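Local coordinates for protein leucine--tRNA ligase (Agrobacterium radiobacter, PDB 5AH5) that probably charges tRNA(Leu) with L-leucine, using ATP and releasing AMP and diphosphate, at residues B[75-80]-B[104-109]; B[56-61]-B[113-118]; B[86-91]-B[96-101]. One frame throughout, in Å; residues are numbered along the deposited sequence. Where two conformers were deposited one is given.

Contact 1: residues B[75-80]-B[104-109]; sequences MGWDSF and DSMKRS. With LSS (5'-O-(L-leucylsulfamoyl)adenosine), chain I.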
loop_
_atom_site.group_PDB
_atom_site.type_symbol
_atom_site.label_atom_id
_atom_site.label_comp_id
_atom_site.label_asym_id
_atom_site.label_seq_id
_atom_site.Cartn_x
_atom_site.Cartn_y
_atom_site.Cartn_z
ATOM N N MET B 75 15.326 -2.128 1.008
ATOM C CA MET B 75 14.902 -2.027 -0.380
ATOM C C MET B 75 15.384 -3.306 -1.114
ATOM O O MET B 75 16.418 -3.923 -0.816
ATOM C CB MET B 75 15.479 -0.763 -1.073
ATOM C CG MET B 75 15.168 -0.634 -2.603
ATOM S SD MET B 75 13.432 -0.744 -2.981
ATOM C CE MET B 75 12.822 0.717 -2.061
ATOM N N GLY B 76 14.590 -3.703 -2.060
ATOM C CA GLY B 76 14.885 -4.896 -2.835
ATOM C C GLY B 76 13.992 -4.827 -4.066
ATOM O O GLY B 76 13.409 -3.770 -4.368
ATOM N N TRP B 77 13.898 -5.934 -4.769
ATOM C CA TRP B 77 13.567 -5.920 -6.206
ATOM C C TRP B 77 12.467 -6.918 -6.475
ATOM O O TRP B 77 12.639 -8.100 -6.214
ATOM C CB TRP B 77 14.838 -6.253 -6.973
ATOM C CG TRP B 77 15.966 -5.356 -6.500
ATOM C CD1 TRP B 77 17.035 -5.730 -5.753
ATOM C CD2 TRP B 77 16.033 -3.917 -6.588
ATOM N NE1 TRP B 77 17.853 -4.673 -5.521
ATOM C CE2 TRP B 77 17.246 -3.525 -5.999
ATOM C CE3 TRP B 77 15.205 -2.935 -7.134
ATOM C CZ2 TRP B 77 17.627 -2.187 -5.886
ATOM C CZ3 TRP B 77 15.607 -1.572 -7.059
ATOM C CH2 TRP B 77 16.800 -1.214 -6.434
ATOM N N ASP B 78 11.325 -6.434 -6.962
ATOM C CA ASP B 78 10.192 -7.288 -7.384
ATOM C C ASP B 78 10.504 -7.697 -8.865
ATOM O O ASP B 78 10.097 -7.045 -9.803
ATOM C CB ASP B 78 8.904 -6.510 -7.215
ATOM C CG ASP B 78 7.676 -7.373 -7.008
ATOM O OD1 ASP B 78 7.775 -8.605 -7.017
ATOM O OD2 ASP B 78 6.566 -6.783 -6.786
ATOM N N SER B 79 11.233 -8.817 -9.051
ATOM C CA SER B 79 11.888 -9.066 -10.257
ATOM C C SER B 79 11.394 -10.267 -11.079
ATOM O O SER B 79 11.983 -10.524 -12.091
ATOM C CB SER B 79 13.406 -9.092 -9.975
ATOM O OG SER B 79 13.706 -9.807 -8.828
ATOM N N PHE B 80 10.347 -10.981 -10.651
ATOM C CA PHE B 80 9.755 -12.072 -11.386
ATOM C C PHE B 80 8.366 -11.681 -11.945
ATOM O O PHE B 80 7.762 -10.650 -11.570
ATOM C CB PHE B 80 9.555 -13.316 -10.488
ATOM C CG PHE B 80 10.684 -14.395 -10.564
ATOM C CD1 PHE B 80 11.395 -14.672 -11.728
ATOM C CD2 PHE B 80 10.922 -15.201 -9.459
ATOM C CE1 PHE B 80 12.375 -15.666 -11.767
ATOM C CE2 PHE B 80 11.855 -16.228 -9.511
ATOM C CZ PHE B 80 12.591 -16.460 -10.645
ATOM N N ASP B 104 20.528 -2.907 -11.190
ATOM C CA ASP B 104 21.763 -2.155 -11.116
ATOM C C ASP B 104 21.474 -0.641 -11.399
ATOM O O ASP B 104 21.967 0.226 -10.691
ATOM C CB ASP B 104 22.745 -2.635 -12.139
ATOM C CG ASP B 104 23.359 -4.068 -11.828
ATOM O OD1 ASP B 104 23.150 -4.647 -10.727
ATOM O OD2 ASP B 104 24.054 -4.607 -12.747
ATOM N N SER B 105 20.709 -0.355 -12.441
ATOM C CA SER B 105 20.303 1.046 -12.777
ATOM C C SER B 105 19.465 1.669 -11.619
ATOM O O SER B 105 19.721 2.760 -11.225
ATOM C CB SER B 105 19.490 1.040 -14.058
ATOM O OG SER B 105 18.996 2.297 -14.381
ATOM N N MET B 106 18.481 0.951 -11.093
ATOM C CA MET B 106 17.602 1.494 -10.055
ATOM C C MET B 106 18.357 1.718 -8.762
ATOM O O MET B 106 18.187 2.747 -8.122
ATOM C CB MET B 106 16.375 0.645 -9.803
ATOM C CG MET B 106 15.299 0.843 -10.872
ATOM S SD MET B 106 13.768 -0.001 -10.555
ATOM C CE MET B 106 14.310 -1.634 -10.409
ATOM N N LYS B 107 19.220 0.770 -8.400
ATOM C CA LYS B 107 20.021 0.887 -7.213
ATOM C C LYS B 107 20.994 2.057 -7.295
ATOM O O LYS B 107 21.110 2.880 -6.307
ATOM C CB LYS B 107 20.736 -0.443 -6.906
ATOM C CG LYS B 107 21.558 -0.426 -5.612
ATOM C CD LYS B 107 21.985 -1.842 -5.196
ATOM C CE LYS B 107 23.096 -1.756 -4.150
ATOM N NZ LYS B 107 23.322 -3.096 -3.562
ATOM N N ARG B 108 21.604 2.218 -8.449
ATOM C CA ARG B 108 22.447 3.376 -8.650
ATOM C C ARG B 108 21.637 4.730 -8.518
ATOM O O ARG B 108 22.142 5.678 -7.964
ATOM C CB ARG B 108 23.139 3.389 -9.992
ATOM C CG ARG B 108 24.340 2.463 -10.141
ATOM C CD ARG B 108 25.045 2.613 -11.495
ATOM N NE ARG B 108 25.500 1.272 -11.917
ATOM C CZ ARG B 108 24.946 0.485 -12.855
ATOM N NH1 ARG B 108 23.916 0.873 -13.620
ATOM N NH2 ARG B 108 25.487 -0.710 -13.065
ATOM N N SER B 109 20.469 4.804 -9.114
ATOM C CA SER B 109 19.662 6.030 -9.103
ATOM C C SER B 109 19.298 6.391 -7.626
ATOM O O SER B 109 19.463 7.557 -7.193
ATOM C CB SER B 109 18.425 5.782 -9.924
ATOM O OG SER B 109 18.787 5.811 -11.271
HETATM C C1 LSS I . 4.963 -2.259 -7.881
HETATM N N1 LSS I . 3.534 8.347 -9.031
HETATM O O1 LSS I . 3.885 -1.711 -7.954
HETATM S S1 LSS I . 6.066 -0.504 -9.215
HETATM C C2 LSS I . 3.541 7.939 -7.764
HETATM N N2 LSS I . 6.058 -1.785 -8.446
HETATM O O2 LSS I . 2.596 3.243 -6.564
HETATM N N3 LSS I . 3.923 6.697 -7.392
HETATM O O3 LSS I . 4.093 2.195 -4.499
HETATM C C4 LSS I . 4.324 5.833 -8.354
HETATM N N4 LSS I . 6.343 -4.289 -7.419
HETATM O O4 LSS I . 6.125 3.192 -6.898
HETATM C C5 LSS I . 4.254 6.174 -9.699
HETATM O O5 LSS I . 5.695 0.675 -8.203
HETATM C C6 LSS I . 3.828 7.448 -10.036
HETATM N N6 LSS I . 3.817 7.806 -11.347
HETATM C C7 LSS I . 4.720 -4.672 -4.789
HETATM N N7 LSS I . 4.662 5.099 -10.421
HETATM C C8 LSS I . 4.928 4.086 -9.552
HETATM C C9 LSS I . 4.787 -3.413 -5.657
HETATM N N9 LSS I . 4.746 4.560 -8.291
HETATM C CA LSS I . 5.067 -3.572 -7.162
HETATM C C10 LSS I . 3.458 -5.466 -5.163
HETATM C C11 LSS I . 4.790 -4.233 -3.284
HETATM O O1A LSS I . 5.127 -0.311 -10.329
HETATM C C21 LSS I . 4.868 3.832 -7.044
HETATM C C22 LSS I . 3.854 2.748 -6.924
HETATM C C23 LSS I . 4.461 1.832 -5.858
HETATM C C24 LSS I . 5.938 2.016 -6.136
HETATM C C25 LSS I . 6.504 0.936 -7.060
HETATM O O2A LSS I . 7.396 -0.138 -9.653
#

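Contact 2: residues B[56-61]-B[113-118]; sequences MGDTLA and LGFGYS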
loop_
_atom_site.group_PDB
_atom_site.type_symbol
_atom_site.label_atom_id
_atom_site.label_comp_id
_atom_site.label_asym_id
_atom_site.label_seq_id
_atom_site.Cartn_x
_atom_site.Cartn_y
_atom_site.Cartn_z
ATOM N N MET B 56 9.773 9.932 0.581
ATOM C CA MET B 56 8.937 10.061 1.824
ATOM C C MET B 56 9.443 9.104 2.900
ATOM O O MET B 56 9.524 9.473 4.087
ATOM C CB MET B 56 7.472 9.788 1.560
ATOM C CG MET B 56 6.768 10.769 0.624
ATOM S SD MET B 56 5.033 10.333 0.268
ATOM C CE MET B 56 4.743 11.677 -0.881
ATOM N N GLY B 57 9.788 7.879 2.477
ATOM C CA GLY B 57 10.330 6.898 3.370
ATOM C C GLY B 57 11.662 7.299 3.867
ATOM O O GLY B 57 11.915 7.128 5.044
ATOM N N ASP B 58 12.523 7.868 3.009
ATOM C CA ASP B 58 13.809 8.262 3.485
ATOM C C ASP B 58 13.782 9.421 4.549
ATOM O O ASP B 58 14.581 9.456 5.460
ATOM C CB ASP B 58 14.676 8.771 2.358
ATOM C CG ASP B 58 16.142 8.847 2.763
ATOM O OD1 ASP B 58 16.662 7.849 3.303
ATOM O OD2 ASP B 58 16.789 9.901 2.573
ATOM N N THR B 59 12.965 10.438 4.269
ATOM C CA THR B 59 12.759 11.541 5.152
ATOM C C THR B 59 12.307 11.050 6.518
ATOM O O THR B 59 12.899 11.432 7.535
ATOM C CB THR B 59 11.803 12.587 4.501
ATOM O OG1 THR B 59 12.527 13.203 3.415
ATOM C CG2 THR B 59 11.412 13.669 5.514
ATOM N N LEU B 60 11.272 10.216 6.557
ATOM C CA LEU B 60 10.831 9.687 7.783
ATOM C C LEU B 60 11.968 8.901 8.475
ATOM O O LEU B 60 12.267 9.095 9.651
ATOM C CB LEU B 60 9.634 8.781 7.522
ATOM C CG LEU B 60 9.103 8.074 8.753
ATOM C CD1 LEU B 60 8.716 9.079 9.849
ATOM C CD2 LEU B 60 7.904 7.280 8.343
ATOM N N ALA B 61 12.634 8.013 7.726
ATOM C CA ALA B 61 13.626 7.150 8.332
ATOM C C ALA B 61 14.761 7.983 8.959
ATOM O O ALA B 61 15.173 7.686 10.047
ATOM C CB ALA B 61 14.211 6.180 7.305
ATOM N N LEU B 113 20.377 9.640 -5.288
ATOM C CA LEU B 113 19.378 10.416 -4.586
ATOM C C LEU B 113 19.613 10.521 -3.095
ATOM O O LEU B 113 18.944 11.305 -2.457
ATOM C CB LEU B 113 17.969 9.882 -4.851
ATOM C CG LEU B 113 17.454 10.457 -6.184
ATOM C CD1 LEU B 113 16.507 9.514 -6.846
ATOM C CD2 LEU B 113 16.708 11.818 -6.004
ATOM N N GLY B 114 20.577 9.780 -2.551
ATOM C CA GLY B 114 20.867 9.816 -1.145
ATOM C C GLY B 114 19.843 9.085 -0.347
ATOM O O GLY B 114 19.664 9.366 0.822
ATOM N N PHE B 115 19.160 8.129 -0.941
ATOM C CA PHE B 115 18.253 7.325 -0.205
ATOM C C PHE B 115 19.017 6.302 0.687
ATOM O O PHE B 115 19.779 5.429 0.197
ATOM C CB PHE B 115 17.268 6.582 -1.139
ATOM C CG PHE B 115 16.281 7.457 -1.897
ATOM C CD1 PHE B 115 15.907 8.713 -1.470
ATOM C CD2 PHE B 115 15.684 6.948 -3.038
ATOM C CE1 PHE B 115 14.957 9.461 -2.189
ATOM C CE2 PHE B 115 14.744 7.649 -3.742
ATOM C CZ PHE B 115 14.380 8.936 -3.325
ATOM N N GLY B 116 18.738 6.355 1.996
ATOM C CA GLY B 116 19.530 5.662 3.010
ATOM C C GLY B 116 18.955 4.295 3.367
ATOM O O GLY B 116 18.407 4.137 4.402
ATOM N N TYR B 117 19.147 3.303 2.495
ATOM C CA TYR B 117 18.624 1.979 2.686
ATOM C C TYR B 117 19.680 1.110 3.409
ATOM O O TYR B 117 20.852 1.424 3.418
ATOM C CB TYR B 117 18.206 1.368 1.354
ATOM C CG TYR B 117 16.978 1.968 0.792
ATOM C CD1 TYR B 117 15.761 1.780 1.410
ATOM C CD2 TYR B 117 17.008 2.683 -0.386
ATOM C CE1 TYR B 117 14.617 2.318 0.896
ATOM C CE2 TYR B 117 15.856 3.221 -0.927
ATOM C CZ TYR B 117 14.694 3.073 -0.284
ATOM O OH TYR B 117 13.558 3.633 -0.808
ATOM N N SER B 118 19.183 0.158 4.162
ATOM C CA SER B 118 19.998 -0.857 4.824
ATOM C C SER B 118 20.183 -1.985 3.744
ATOM O O SER B 118 19.418 -2.969 3.640
ATOM C CB SER B 118 19.307 -1.439 6.038
ATOM O OG SER B 118 20.148 -2.445 6.668
#

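Contact 3: residues B[86-91]-B[96-101]; sequences NAARKF and AKFTQD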
loop_
_atom_site.group_PDB
_atom_site.type_symbol
_atom_site.label_atom_id
_atom_site.label_comp_id
_atom_site.label_asym_id
_atom_site.label_seq_id
_atom_site.Cartn_x
_atom_site.Cartn_y
_atom_site.Cartn_z
ATOM N N ASN B 86 7.752 -9.151 -19.656
ATOM C CA ASN B 86 7.248 -8.362 -20.825
ATOM C C ASN B 86 8.223 -7.274 -21.158
ATOM O O ASN B 86 8.501 -7.007 -22.322
ATOM C CB ASN B 86 5.817 -7.816 -20.549
ATOM C CG ASN B 86 4.812 -8.932 -20.481
ATOM O OD1 ASN B 86 5.051 -10.000 -21.037
ATOM N ND2 ASN B 86 3.724 -8.725 -19.809
ATOM N N ALA B 87 8.852 -6.646 -20.170
ATOM C CA ALA B 87 9.750 -5.557 -20.561
ATOM C C ALA B 87 11.000 -6.131 -21.237
ATOM O O ALA B 87 11.582 -5.552 -22.199
ATOM C CB ALA B 87 10.119 -4.703 -19.386
ATOM N N ALA B 88 11.482 -7.233 -20.707
ATOM C CA ALA B 88 12.618 -7.907 -21.337
ATOM C C ALA B 88 12.221 -8.398 -22.733
ATOM O O ALA B 88 12.958 -8.181 -23.617
ATOM C CB ALA B 88 13.149 -9.038 -20.488
ATOM N N ARG B 89 11.037 -8.944 -22.930
ATOM C CA ARG B 89 10.630 -9.389 -24.265
ATOM C C ARG B 89 10.594 -8.198 -25.239
ATOM O O ARG B 89 11.126 -8.263 -26.317
ATOM C CB ARG B 89 9.257 -10.067 -24.175
ATOM C CG ARG B 89 8.870 -11.014 -25.302
ATOM C CD ARG B 89 7.494 -11.641 -25.025
ATOM N NE ARG B 89 7.520 -12.598 -23.908
ATOM C CZ ARG B 89 6.544 -13.460 -23.601
ATOM N NH1 ARG B 89 5.418 -13.540 -24.319
ATOM N NH2 ARG B 89 6.703 -14.268 -22.566
ATOM N N LYS B 90 9.987 -7.092 -24.811
ATOM C CA LYS B 90 9.850 -5.950 -25.674
ATOM C C LYS B 90 11.222 -5.428 -26.038
ATOM O O LYS B 90 11.439 -4.980 -27.147
ATOM C CB LYS B 90 8.949 -4.912 -24.971
ATOM C CG LYS B 90 8.748 -3.628 -25.749
ATOM C CD LYS B 90 8.035 -2.520 -24.936
ATOM C CE LYS B 90 7.586 -1.373 -25.863
ATOM N NZ LYS B 90 7.209 -0.137 -25.122
ATOM N N PHE B 91 12.204 -5.459 -25.125
ATOM C CA PHE B 91 13.525 -4.958 -25.514
ATOM C C PHE B 91 14.318 -5.989 -26.458
ATOM O O PHE B 91 15.132 -5.595 -27.278
ATOM C CB PHE B 91 14.315 -4.648 -24.274
ATOM C CG PHE B 91 15.589 -3.939 -24.556
ATOM C CD1 PHE B 91 16.745 -4.640 -24.795
ATOM C CD2 PHE B 91 15.635 -2.563 -24.586
ATOM C CE1 PHE B 91 17.920 -3.987 -25.108
ATOM C CE2 PHE B 91 16.798 -1.914 -24.885
ATOM C CZ PHE B 91 17.934 -2.626 -25.139
ATOM N N ALA B 96 16.616 -12.518 -17.209
ATOM C CA ALA B 96 17.653 -12.491 -16.214
ATOM C C ALA B 96 18.610 -11.372 -16.408
ATOM O O ALA B 96 18.989 -10.684 -15.421
ATOM C CB ALA B 96 18.427 -13.848 -16.079
ATOM N N LYS B 97 19.052 -11.187 -17.637
ATOM C CA LYS B 97 19.951 -10.120 -17.980
ATOM C C LYS B 97 19.210 -8.733 -17.876
ATOM O O LYS B 97 19.785 -7.703 -17.473
ATOM C CB LYS B 97 20.448 -10.341 -19.406
ATOM C CG LYS B 97 21.113 -11.688 -19.684
ATOM C CD LYS B 97 22.628 -11.593 -19.569
ATOM C CE LYS B 97 23.264 -12.827 -20.210
ATOM N NZ LYS B 97 24.557 -12.496 -20.863
ATOM N N PHE B 98 17.946 -8.713 -18.254
ATOM C CA PHE B 98 17.208 -7.421 -18.303
ATOM C C PHE B 98 16.970 -6.987 -16.843
ATOM O O PHE B 98 17.226 -5.878 -16.490
ATOM C CB PHE B 98 15.892 -7.529 -19.090
ATOM C CG PHE B 98 15.125 -6.233 -19.167
ATOM C CD1 PHE B 98 14.240 -5.885 -18.162
ATOM C CD2 PHE B 98 15.304 -5.360 -20.237
ATOM C CE1 PHE B 98 13.529 -4.692 -18.216
ATOM C CE2 PHE B 98 14.565 -4.157 -20.315
ATOM C CZ PHE B 98 13.693 -3.837 -19.312
ATOM N N THR B 99 16.491 -7.922 -16.041
ATOM C CA THR B 99 16.247 -7.713 -14.640
ATOM C C THR B 99 17.457 -7.228 -13.891
ATOM O O THR B 99 17.341 -6.257 -13.165
ATOM C CB THR B 99 15.786 -8.967 -14.005
ATOM O OG1 THR B 99 14.523 -9.210 -14.527
ATOM C CG2 THR B 99 15.613 -8.810 -12.507
ATOM N N GLN B 100 18.587 -7.908 -14.051
ATOM C CA GLN B 100 19.826 -7.464 -13.397
ATOM C C GLN B 100 20.248 -6.037 -13.775
ATOM O O GLN B 100 20.713 -5.273 -12.902
ATOM C CB GLN B 100 21.025 -8.455 -13.596
ATOM C CG GLN B 100 22.277 -8.067 -12.785
ATOM C CD GLN B 100 22.021 -8.175 -11.261
ATOM O OE1 GLN B 100 21.498 -9.158 -10.803
ATOM N NE2 GLN B 100 22.307 -7.115 -10.503
ATOM N N ASP B 101 20.220 -5.712 -15.058
ATOM C CA ASP B 101 20.454 -4.331 -15.528
ATOM C C ASP B 101 19.512 -3.304 -14.851
ATOM O O ASP B 101 19.930 -2.197 -14.617
ATOM C CB ASP B 101 20.324 -4.233 -17.049
ATOM C CG ASP B 101 20.199 -2.760 -17.601
ATOM O OD1 ASP B 101 19.063 -2.151 -17.632
ATOM O OD2 ASP B 101 21.233 -2.218 -18.065
#

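Contact 1: residues B[75-80]-B[104-109]
Asp78 OD2 accepts a hydrogen bond of 2.6 Å from N4, the amino group of the leucyl part of the bound LSS, and the residue just before it, Trp77, packs against Met106 and Lys107. The first torsion of Asp78 places CG trans to the backbone N (chi1 -154°), which turns the carboxylate to the ligand while the neighbouring indole goes to the helix. The benzo part of that indole does the touching. Trp77 CZ3 lies 3.6 Å from Met106 CE, and its CE3 is at the same distance from this methyl. The bend at the last torsion of Met106 (chi3 -57°) swings the methyl back against the ring, leaving Met106 SD 5.5 Å from the centroid of the six-membered ring and well off its normal, a Met-aromatic contact of oblique geometry. Trp77 CZ2 meets Lys107 CB at 3.7 Å, with the two side chains crossing at about a right angle. The rest of the lysine is extended and leads away to a salt bridge with Glu122; the other carboxylate oxygen of Glu122 takes the indole NE1, so that one acid ties down both partners. Met75 CG covers one face of the indole toward its rim. Ser79 OG donates to Trp77 O at 3.3 Å from well above the carbonyl plane, spanning Asp78. The loop 75-80 follows parallel strand 70-72, and its place at the C-terminal ends of the parallel strands, lining the aminoacyl-adenylate pocket, is that of a class I synthetase Rossmann-type catalytic domain.

Contact 2: residues B[56-61]-B[113-118]
Asp58 reaches from helix 48-66 to the loop 113-118 and supplies the one hydrogen bond between segments 56-61 and 113-118: Gly116 N donates to Asp58 OD1 at 2.9 Å, nearly straight (165° at the hydrogen) but arriving from above the carboxylate plane. A chi1 of -165° swings CG away from the backbone N of the aspartate and projects its carboxylate outward from the helix to the loop backbone. Ionic interactions occupy the second oxygen. Asp58 OD2 forms salt bridges with Arg62 and Arg596, so the buried carboxylate is gripped by a backbone N-H and two guanidinium groups, which would be expected to stabilise its negative charge. Asp58 OD2 and Gly114 O, both acceptors, stand 3.4 Å apart; Arg62 joins them by also donating to this carbonyl. Apolar contact is slight: Asp58 CB lies 4.0 Å from Phe115 CD1. The Phe115 ring carries Leu113 CB over the centre of one face, and it also packs on Tyr54, Ser55 and Arg596. Two turns define the course of the loop. Gly114, at positive phi (75°), ends helix 95-112 in a Schellman motif, and Gly116 is the centre of an inverse gamma turn closed by a weak bond of 3.2 Å from Tyr117 N to Phe115 O. Helix 48-66 itself is the connection between parallel strands 32-37 and 70-72, a beta-alpha-beta crossover of the Rossmann-type fold.

Contact 3: residues B[86-91]-B[96-101]
Phe98 lays its ring against the backbone and methyl groups of Ala87 and Ala88. A fully extended first torsion (chi1 -180°) carries the ring straight out from its own helix, and the second torsion, -87°, sets one face over the other helix: Ala88 N sits above the ring centre and the carbonyl carbon of Ala87 above its rim. At the base of the side chain, Phe98 CB and Ala88 CB are a tight 3.4 Å apart. At the far end, Phe98 CE1 meets Ala87 CB at 3.6 Å. The short segments 86-91 and 96-101 approach to 9.1 Å between axes, at 108° between their directions: two consecutive helices, joined by a brief loop, packed roughly at right angles. Alanines face Phe98 at this crossing, and Thr93 of the loop also touches it. Phe91, on the last turn of its helix, adopts the same first-torsion conformation as Phe98. Its CB points to the neighbouring helix, yet the ring leads away, and it is the CB that comes within 4.0 Å of Phe98 CE2. No hydrogen bond crosses between the segments.

In the fold
Contacts 1 and 3 share helix 95-112, and the second segments of contacts 3, 1 and 2 follow one another along the chain, the last just past that helix. Contacts 1 and 3, with centres 13 Å apart, meet where Ser79 CB approaches Thr99 CG2 at 3.4 Å. Contacts 1 and 2 meet through Met75 CE and Tyr117 OH, 3.3 Å apart, while contacts 2 and 3 stay about 14 Å from each other at their nearest atoms. Only contact 1 bonds to LSS; the side chains of Phe115 and Ala87 lie about 10 and 11 Å from the ligand. The side chain of Phe98 in contact 3 is about 7 Å from that of Lys575, a predicted ATP-binding residue.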